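Local coordinates for protein homoserine dehydrogenase (Staphylococcus aureus M1064, PDB 4PG7) that catalyses the NAD(P)-dependent interconversion of L-homoserine and L-aspartate semialdehyde, a step of the aspartate pathway of amino acid biosynthesis, at residues A[107-115]-A[131-139]; A[172-183]-A[267-275]. All coordinates share one frame; numbering follows the deposited sequence.

Interaction 1 (A[107-115]-A[131-139])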
# COMPACT_ATOMS: atom_id res chain seq x y z
N VAL A 107 16.92 -4.99 -25.64
CA VAL A 107 15.56 -5.43 -25.97
C VAL A 107 15.55 -6.48 -27.09
O VAL A 107 14.79 -7.44 -27.02
CB VAL A 107 14.62 -4.24 -26.29
CG1 VAL A 107 13.30 -4.74 -26.85
CG2 VAL A 107 14.37 -3.44 -25.03
N ASP A 108 16.39 -6.29 -28.11
CA ASP A 108 16.52 -7.27 -29.19
C ASP A 108 17.02 -8.63 -28.68
O ASP A 108 16.57 -9.67 -29.16
CB ASP A 108 17.44 -6.75 -30.30
CG ASP A 108 16.82 -5.62 -31.11
OD1 ASP A 108 15.56 -5.54 -31.21
OD2 ASP A 108 17.59 -4.80 -31.66
N TRP A 109 17.93 -8.61 -27.71
CA TRP A 109 18.37 -9.84 -27.06
C TRP A 109 17.19 -10.56 -26.46
O TRP A 109 17.06 -11.78 -26.59
CB TRP A 109 19.39 -9.57 -25.95
CG TRP A 109 20.67 -8.97 -26.41
CD1 TRP A 109 21.09 -8.83 -27.69
CD2 TRP A 109 21.72 -8.47 -25.58
NE1 TRP A 109 22.34 -8.26 -27.71
CE2 TRP A 109 22.74 -8.02 -26.43
CE3 TRP A 109 21.87 -8.32 -24.20
CZ2 TRP A 109 23.92 -7.45 -25.94
CZ3 TRP A 109 23.04 -7.75 -23.72
CH2 TRP A 109 24.05 -7.33 -24.59
N LEU A 110 16.33 -9.81 -25.78
CA LEU A 110 15.18 -10.42 -25.10
C LEU A 110 14.15 -10.93 -26.11
O LEU A 110 13.56 -12.00 -25.91
CB LEU A 110 14.56 -9.44 -24.11
CG LEU A 110 15.53 -8.91 -23.04
CD1 LEU A 110 14.79 -7.98 -22.09
CD2 LEU A 110 16.21 -10.01 -22.26
N ARG A 111 13.97 -10.20 -27.21
CA ARG A 111 13.09 -10.65 -28.30
C ARG A 111 13.57 -12.00 -28.85
O ARG A 111 12.78 -12.91 -29.08
CB ARG A 111 13.04 -9.62 -29.42
CG ARG A 111 12.35 -8.31 -29.04
CD ARG A 111 12.63 -7.18 -30.02
NE ARG A 111 11.58 -7.07 -31.03
CZ ARG A 111 11.57 -7.72 -32.19
NH1 ARG A 111 12.56 -8.54 -32.54
NH2 ARG A 111 10.55 -7.55 -33.02
N THR A 112 14.87 -12.10 -29.08
CA THR A 112 15.45 -13.34 -29.57
C THR A 112 15.22 -14.49 -28.58
O THR A 112 14.82 -15.59 -28.99
CB THR A 112 16.94 -13.16 -29.88
OG1 THR A 112 17.09 -12.13 -30.86
CG2 THR A 112 17.55 -14.46 -30.40
N ALA A 113 15.48 -14.25 -27.31
CA ALA A 113 15.30 -15.26 -26.27
C ALA A 113 13.88 -15.82 -26.28
O ALA A 113 13.68 -17.04 -26.26
CB ALA A 113 15.64 -14.70 -24.90
N LEU A 114 12.91 -14.92 -26.35
CA LEU A 114 11.50 -15.30 -26.35
C LEU A 114 11.13 -16.08 -27.62
O LEU A 114 10.40 -17.08 -27.54
CB LEU A 114 10.60 -14.06 -26.20
CG LEU A 114 10.73 -13.30 -24.89
CD1 LEU A 114 10.10 -11.92 -24.99
CD2 LEU A 114 10.10 -14.07 -23.73
N LYS A 115 11.65 -15.64 -28.76
CA LYS A 115 11.45 -16.35 -30.02
C LYS A 115 12.07 -17.75 -29.97
O LYS A 115 11.57 -18.68 -30.61
CB LYS A 115 12.02 -15.55 -31.20
CG LYS A 115 11.15 -14.37 -31.60
CD LYS A 115 11.84 -13.46 -32.60
CE LYS A 115 10.88 -12.40 -33.09
NZ LYS A 115 11.43 -11.53 -34.16
N HIS A 131 8.24 -1.04 -24.57
CA HIS A 131 9.08 -2.22 -24.51
C HIS A 131 8.40 -3.38 -23.79
O HIS A 131 8.44 -4.51 -24.28
CB HIS A 131 10.42 -1.83 -23.85
CG HIS A 131 11.09 -0.68 -24.54
ND1 HIS A 131 11.28 0.54 -23.94
CD2 HIS A 131 11.52 -0.55 -25.81
CE1 HIS A 131 11.85 1.37 -24.79
NE2 HIS A 131 12.00 0.74 -25.94
N LEU A 132 7.78 -3.10 -22.65
CA LEU A 132 7.12 -4.15 -21.87
C LEU A 132 5.95 -4.76 -22.64
O LEU A 132 5.69 -5.96 -22.53
CB LEU A 132 6.62 -3.61 -20.53
CG LEU A 132 7.69 -3.13 -19.55
CD1 LEU A 132 7.02 -2.45 -18.35
CD2 LEU A 132 8.59 -4.28 -19.10
N LYS A 133 5.26 -3.92 -23.40
CA LYS A 133 4.13 -4.35 -24.19
C LYS A 133 4.57 -5.36 -25.24
O LYS A 133 4.03 -6.47 -25.31
CB LYS A 133 3.47 -3.15 -24.85
CG LYS A 133 2.43 -3.47 -25.90
CD LYS A 133 1.31 -4.34 -25.36
CE LYS A 133 0.11 -4.32 -26.30
NZ LYS A 133 -0.79 -5.48 -26.05
N LEU A 134 5.54 -4.96 -26.06
CA LEU A 134 6.02 -5.80 -27.15
C LEU A 134 6.64 -7.10 -26.61
O LEU A 134 6.50 -8.14 -27.23
CB LEU A 134 6.97 -5.03 -28.08
CG LEU A 134 8.46 -4.86 -27.75
CD1 LEU A 134 9.32 -6.06 -28.18
CD2 LEU A 134 8.97 -3.61 -28.44
N LEU A 135 7.32 -7.04 -25.47
CA LEU A 135 7.90 -8.25 -24.88
C LEU A 135 6.82 -9.17 -24.29
O LEU A 135 6.89 -10.40 -24.47
CB LEU A 135 8.98 -7.92 -23.83
CG LEU A 135 10.25 -7.27 -24.40
CD1 LEU A 135 11.13 -6.68 -23.32
CD2 LEU A 135 11.04 -8.29 -25.22
N GLU A 136 5.84 -8.60 -23.60
CA GLU A 136 4.73 -9.40 -23.06
C GLU A 136 3.97 -10.15 -24.17
O GLU A 136 3.62 -11.33 -23.99
CB GLU A 136 3.77 -8.53 -22.26
CG GLU A 136 4.28 -8.19 -20.87
CD GLU A 136 3.21 -7.60 -19.97
OE1 GLU A 136 2.76 -6.46 -20.24
OE2 GLU A 136 2.84 -8.30 -18.99
N ASP A 137 3.73 -9.49 -25.31
CA ASP A 137 2.99 -10.10 -26.43
C ASP A 137 3.82 -11.22 -27.06
O ASP A 137 3.30 -12.28 -27.41
CB ASP A 137 2.71 -9.07 -27.54
CG ASP A 137 1.69 -8.01 -27.13
OD1 ASP A 137 1.01 -8.16 -26.10
OD2 ASP A 137 1.59 -7.02 -27.88
N LEU A 138 5.11 -10.95 -27.22
CA LEU A 138 6.03 -11.89 -27.83
C LEU A 138 6.17 -13.13 -26.95
O LEU A 138 6.22 -14.25 -27.45
CB LEU A 138 7.38 -11.21 -28.08
CG LEU A 138 8.35 -11.82 -29.08
CD1 LEU A 138 7.72 -12.05 -30.45
CD2 LEU A 138 9.57 -10.91 -29.20
N ALA A 139 6.17 -12.92 -25.63
CA ALA A 139 6.20 -14.03 -24.68
C ALA A 139 4.95 -14.92 -24.79
O ALA A 139 5.07 -16.14 -24.95
CB ALA A 139 6.36 -13.51 -23.27
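Arg111 N donates to Val107 O at 2.9 Å, and against this turn of helix the opposite helix sets Leu135, whose CD2 lies 4.0 Å from the same nitrogen. Leu135 is a knob in the hole formed by Val107, Leu110, Arg111 and Leu114. With its CG beside the backbone N (chi1 -67°), its methyls reach across: CD2 meets Leu110 CB and, at 3.8 Å, Leu114 CD1, while CD1 faces Leu110 CD1. Leu114 comes back at about a right angle and splits its branches, CD1 lying 3.6 Å from Leu135 O and CD2 resting on Ala139 CB. Toward the outer side, Leu138 CD2 presses on Arg111 CA at 3.6 Å, and its CD1 touches Lys115 CE. The bent Arg111 chain runs across Leu134, whose CD1 methyl contacts CG, CD and NE in turn, the last at 3.8 Å. At the N-terminal end Val107 CG2 meets His131 CD2. The axes run nearly parallel, 13° apart, as expected of successive helices on one face of a Rossmann-type sheet: Leu110 and Leu114 also rest on Val120 of strand 119-122, Leu135 and Ala139 on Leu146 of strand 146-147. No hydrogen bond crosses between the helices, so the contact depends on interlocking aliphatic groups, with the stems of Arg111 and Lys115 extending the apolar surface toward solvent.

Interaction 2 (A[172-183]-A[267-275])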
# COMPACT_ATOMS: atom_id res chain seq x y z
N SER A 172 -8.99 5.29 -12.25
CA SER A 172 -9.15 6.45 -13.12
C SER A 172 -8.03 7.49 -12.98
O SER A 172 -7.81 8.31 -13.87
CB SER A 172 -10.49 7.12 -12.82
OG SER A 172 -10.48 7.71 -11.54
N LYS A 173 -7.32 7.46 -11.86
CA LYS A 173 -6.28 8.45 -11.60
C LYS A 173 -5.28 7.90 -10.59
O LYS A 173 -5.65 7.18 -9.68
CB LYS A 173 -6.90 9.77 -11.11
CG LYS A 173 -5.91 10.86 -10.71
CD LYS A 173 -6.64 12.15 -10.35
CE LYS A 173 -5.69 13.23 -9.88
NZ LYS A 173 -6.39 14.41 -9.31
N PHE A 174 -4.01 8.22 -10.79
CA PHE A 174 -3.02 8.03 -9.73
C PHE A 174 -2.17 9.26 -9.58
O PHE A 174 -1.95 9.99 -10.55
CB PHE A 174 -2.14 6.80 -10.00
CG PHE A 174 -1.21 6.95 -11.17
CD1 PHE A 174 0.03 7.58 -11.03
CD2 PHE A 174 -1.54 6.43 -12.40
CE1 PHE A 174 0.89 7.72 -12.10
CE2 PHE A 174 -0.67 6.56 -13.48
CZ PHE A 174 0.54 7.21 -13.34
N MET A 175 -1.70 9.48 -8.37
CA MET A 175 -0.73 10.53 -8.07
C MET A 175 0.34 9.91 -7.20
O MET A 175 0.03 9.21 -6.24
CB MET A 175 -1.37 11.66 -7.27
CG MET A 175 -2.45 12.40 -8.00
SD MET A 175 -2.97 13.82 -7.03
CE MET A 175 -3.87 13.07 -5.70
N GLY A 176 1.59 10.20 -7.51
CA GLY A 176 2.66 9.61 -6.78
C GLY A 176 3.84 10.48 -6.50
O GLY A 176 4.14 11.42 -7.26
N ILE A 177 4.50 10.18 -5.39
CA ILE A 177 5.82 10.70 -5.10
C ILE A 177 6.75 9.57 -5.51
O ILE A 177 6.73 8.53 -4.88
CB ILE A 177 5.95 11.09 -3.62
CG1 ILE A 177 5.03 12.28 -3.34
CG2 ILE A 177 7.41 11.38 -3.27
CD1 ILE A 177 4.76 12.58 -1.88
N LEU A 178 7.48 9.77 -6.62
CA LEU A 178 8.10 8.68 -7.34
C LEU A 178 9.60 8.78 -7.46
O LEU A 178 10.23 7.94 -8.12
CB LEU A 178 7.50 8.53 -8.74
CG LEU A 178 6.00 8.29 -8.77
CD1 LEU A 178 5.51 8.24 -10.21
CD2 LEU A 178 5.65 7.00 -8.06
N ASN A 179 10.18 9.77 -6.81
CA ASN A 179 11.62 9.92 -6.85
C ASN A 179 12.05 10.32 -5.45
O ASN A 179 11.70 11.38 -4.96
CB ASN A 179 11.99 10.97 -7.91
CG ASN A 179 13.49 11.20 -7.98
OD1 ASN A 179 14.00 12.22 -7.54
ND2 ASN A 179 14.19 10.21 -8.51
N GLY A 180 12.81 9.45 -4.80
CA GLY A 180 13.27 9.66 -3.41
C GLY A 180 14.12 10.90 -3.24
O GLY A 180 13.97 11.65 -2.27
N THR A 181 15.02 11.13 -4.19
CA THR A 181 15.98 12.25 -4.07
C THR A 181 15.30 13.61 -4.11
O THR A 181 15.62 14.49 -3.30
CB THR A 181 17.04 12.17 -5.18
OG1 THR A 181 17.80 10.96 -5.00
CG2 THR A 181 17.96 13.37 -5.14
N SER A 182 14.37 13.79 -5.05
CA SER A 182 13.64 15.05 -5.12
C SER A 182 12.76 15.29 -3.92
O SER A 182 12.65 16.40 -3.44
CB SER A 182 12.75 15.12 -6.34
OG SER A 182 13.50 15.32 -7.51
N ASN A 183 12.10 14.24 -3.44
CA ASN A 183 11.29 14.38 -2.26
C ASN A 183 12.14 14.71 -1.06
O ASN A 183 11.75 15.54 -0.23
CB ASN A 183 10.48 13.12 -1.99
CG ASN A 183 9.29 13.41 -1.13
OD1 ASN A 183 8.53 14.35 -1.42
ND2 ASN A 183 9.09 12.63 -0.08
N LYS A 267 5.20 19.04 -3.35
CA LYS A 267 5.81 17.74 -3.67
C LYS A 267 6.01 17.70 -5.17
O LYS A 267 5.28 18.36 -5.92
CB LYS A 267 4.90 16.56 -3.26
CG LYS A 267 4.43 16.58 -1.80
CD LYS A 267 5.54 16.20 -0.85
CE LYS A 267 5.04 16.20 0.58
NZ LYS A 267 6.12 15.78 1.51
N LEU A 268 6.98 16.90 -5.61
CA LEU A 268 7.08 16.56 -7.02
C LEU A 268 6.14 15.38 -7.23
O LEU A 268 6.40 14.28 -6.72
CB LEU A 268 8.49 16.20 -7.43
CG LEU A 268 8.67 15.91 -8.93
CD1 LEU A 268 8.57 17.20 -9.73
CD2 LEU A 268 10.00 15.24 -9.22
N ILE A 269 5.07 15.61 -7.98
CA ILE A 269 4.01 14.62 -8.19
C ILE A 269 4.01 14.12 -9.64
O ILE A 269 4.03 14.91 -10.58
CB ILE A 269 2.65 15.22 -7.89
CG1 ILE A 269 2.55 15.62 -6.39
CG2 ILE A 269 1.50 14.27 -8.25
CD1 ILE A 269 2.60 14.48 -5.44
N GLY A 270 4.02 12.80 -9.79
CA GLY A 270 3.82 12.15 -11.06
C GLY A 270 2.38 11.68 -11.07
O GLY A 270 1.90 11.04 -10.12
N LYS A 271 1.67 12.06 -12.12
CA LYS A 271 0.22 11.92 -12.16
C LYS A 271 -0.18 11.31 -13.48
O LYS A 271 0.36 11.68 -14.52
CB LYS A 271 -0.37 13.31 -12.04
CG LYS A 271 -1.83 13.39 -11.82
CD LYS A 271 -2.21 14.72 -11.16
CE LYS A 271 -2.07 15.93 -12.08
NZ LYS A 271 -2.28 17.20 -11.30
N GLY A 272 -1.14 10.39 -13.43
CA GLY A 272 -1.78 9.90 -14.63
C GLY A 272 -3.28 9.92 -14.46
O GLY A 272 -3.81 9.35 -13.49
N ILE A 273 -3.97 10.58 -15.39
CA ILE A 273 -5.43 10.67 -15.40
C ILE A 273 -5.95 10.02 -16.69
O ILE A 273 -5.54 10.39 -17.78
CB ILE A 273 -5.89 12.14 -15.35
CG1 ILE A 273 -5.33 12.84 -14.10
CG2 ILE A 273 -7.42 12.22 -15.36
CD1 ILE A 273 -5.51 14.34 -14.08
N TYR A 274 -6.83 9.03 -16.54
CA TYR A 274 -7.35 8.27 -17.67
C TYR A 274 -8.80 8.70 -17.88
O TYR A 274 -9.66 8.29 -17.12
CB TYR A 274 -7.27 6.78 -17.37
CG TYR A 274 -7.66 5.83 -18.50
CD1 TYR A 274 -7.42 6.16 -19.84
CD2 TYR A 274 -8.20 4.58 -18.22
CE1 TYR A 274 -7.75 5.27 -20.86
CE2 TYR A 274 -8.52 3.69 -19.23
CZ TYR A 274 -8.30 4.05 -20.55
OH TYR A 274 -8.63 3.17 -21.56
N GLU A 275 -9.02 9.53 -18.89
CA GLU A 275 -10.35 10.09 -19.20
C GLU A 275 -10.65 9.89 -20.69
O GLU A 275 -9.82 10.21 -21.54
CB GLU A 275 -10.42 11.60 -18.88
CG GLU A 275 -10.54 11.93 -17.40
O HOH W 1 7.88 12.27 -7.88
O HOH W 2 8.77 16.30 0.50
O HOH W 3 8.28 14.98 -4.15
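Phe174 and Gly272 exchange both backbone bonds as an antiparallel hydrogen-bonded pair: Phe174 N gives to Gly272 O at 2.9 Å, and Gly272 N returns to Phe174 O. Gly176 and Gly270 repeat the exchange, and Tyr274 N closes the ladder on Ser172 O. The Phe174 ring folds back over this ladder: its CG sits between the backbone N and the carbonyl carbon (chi1 68°), and the ring lies flat on its glycine partner, with Gly272 N 3.5 Å above the ring plane and Gly272 CA in a CH-pi contact. On the other face Met175 CG runs alongside Lys271 CD, and Lys173 lies beside Ile273; both lysines end on Glu444, whose carboxylate would offset their like charges, NZ to NZ 5.4 Å. Past Gly176 direct pairing gives way to water. One water accepts from Leu178 N and donates to Leu268 O, each at 2.8 Å. A second accepts from Leu268 N at 2.7 Å and donates to Asn183 OD1. A third accepts a hydrogen bond from Lys267 NZ and donates to the same Asn183 OD1, also at 2.7 Å, so two waters grip one amide oxygen; Asn183 ND2 bonds Asp299 O and Val297 O, and Lys267 NZ also hydrogen-bonds Val297 O and forms a salt bridge with Glu298. Asn179 OD1 N-caps the following helix by accepting from Ser182 N, while its ND2 bonds Asp216 and Asp221. Strand 171-177 thus lies between strands 264-275 and 302-308, with a classic bulge at Ser172 and Lys173 opposite Ile307, and leads into helix 180-192; helix 220-234 packs against Phe174 and Leu178.

Overall arrangement
Interaction 1 is a partly buried helix pair in the nucleotide-binding region, with its centre about 21 Å from that of the chain; interaction 2 is a buried strand pair only about 8 Å from it. Their centres are 28 Å apart and they do not touch, yet helix 220-234 borders both, meeting Leu132 and Glu136 next to the first and Phe174 and Leu178 in the second. Chemistry follows place in the fold. Helices 107-115 and 131-139 satisfy their backbones internally and meet through aliphatic side chains, whereas segments 172-183 and 267-275 pair backbone groups with each other, with flanking strands 302-308 and 278-289, and through waters, with lysines paired to glutamates that probably offset their charge.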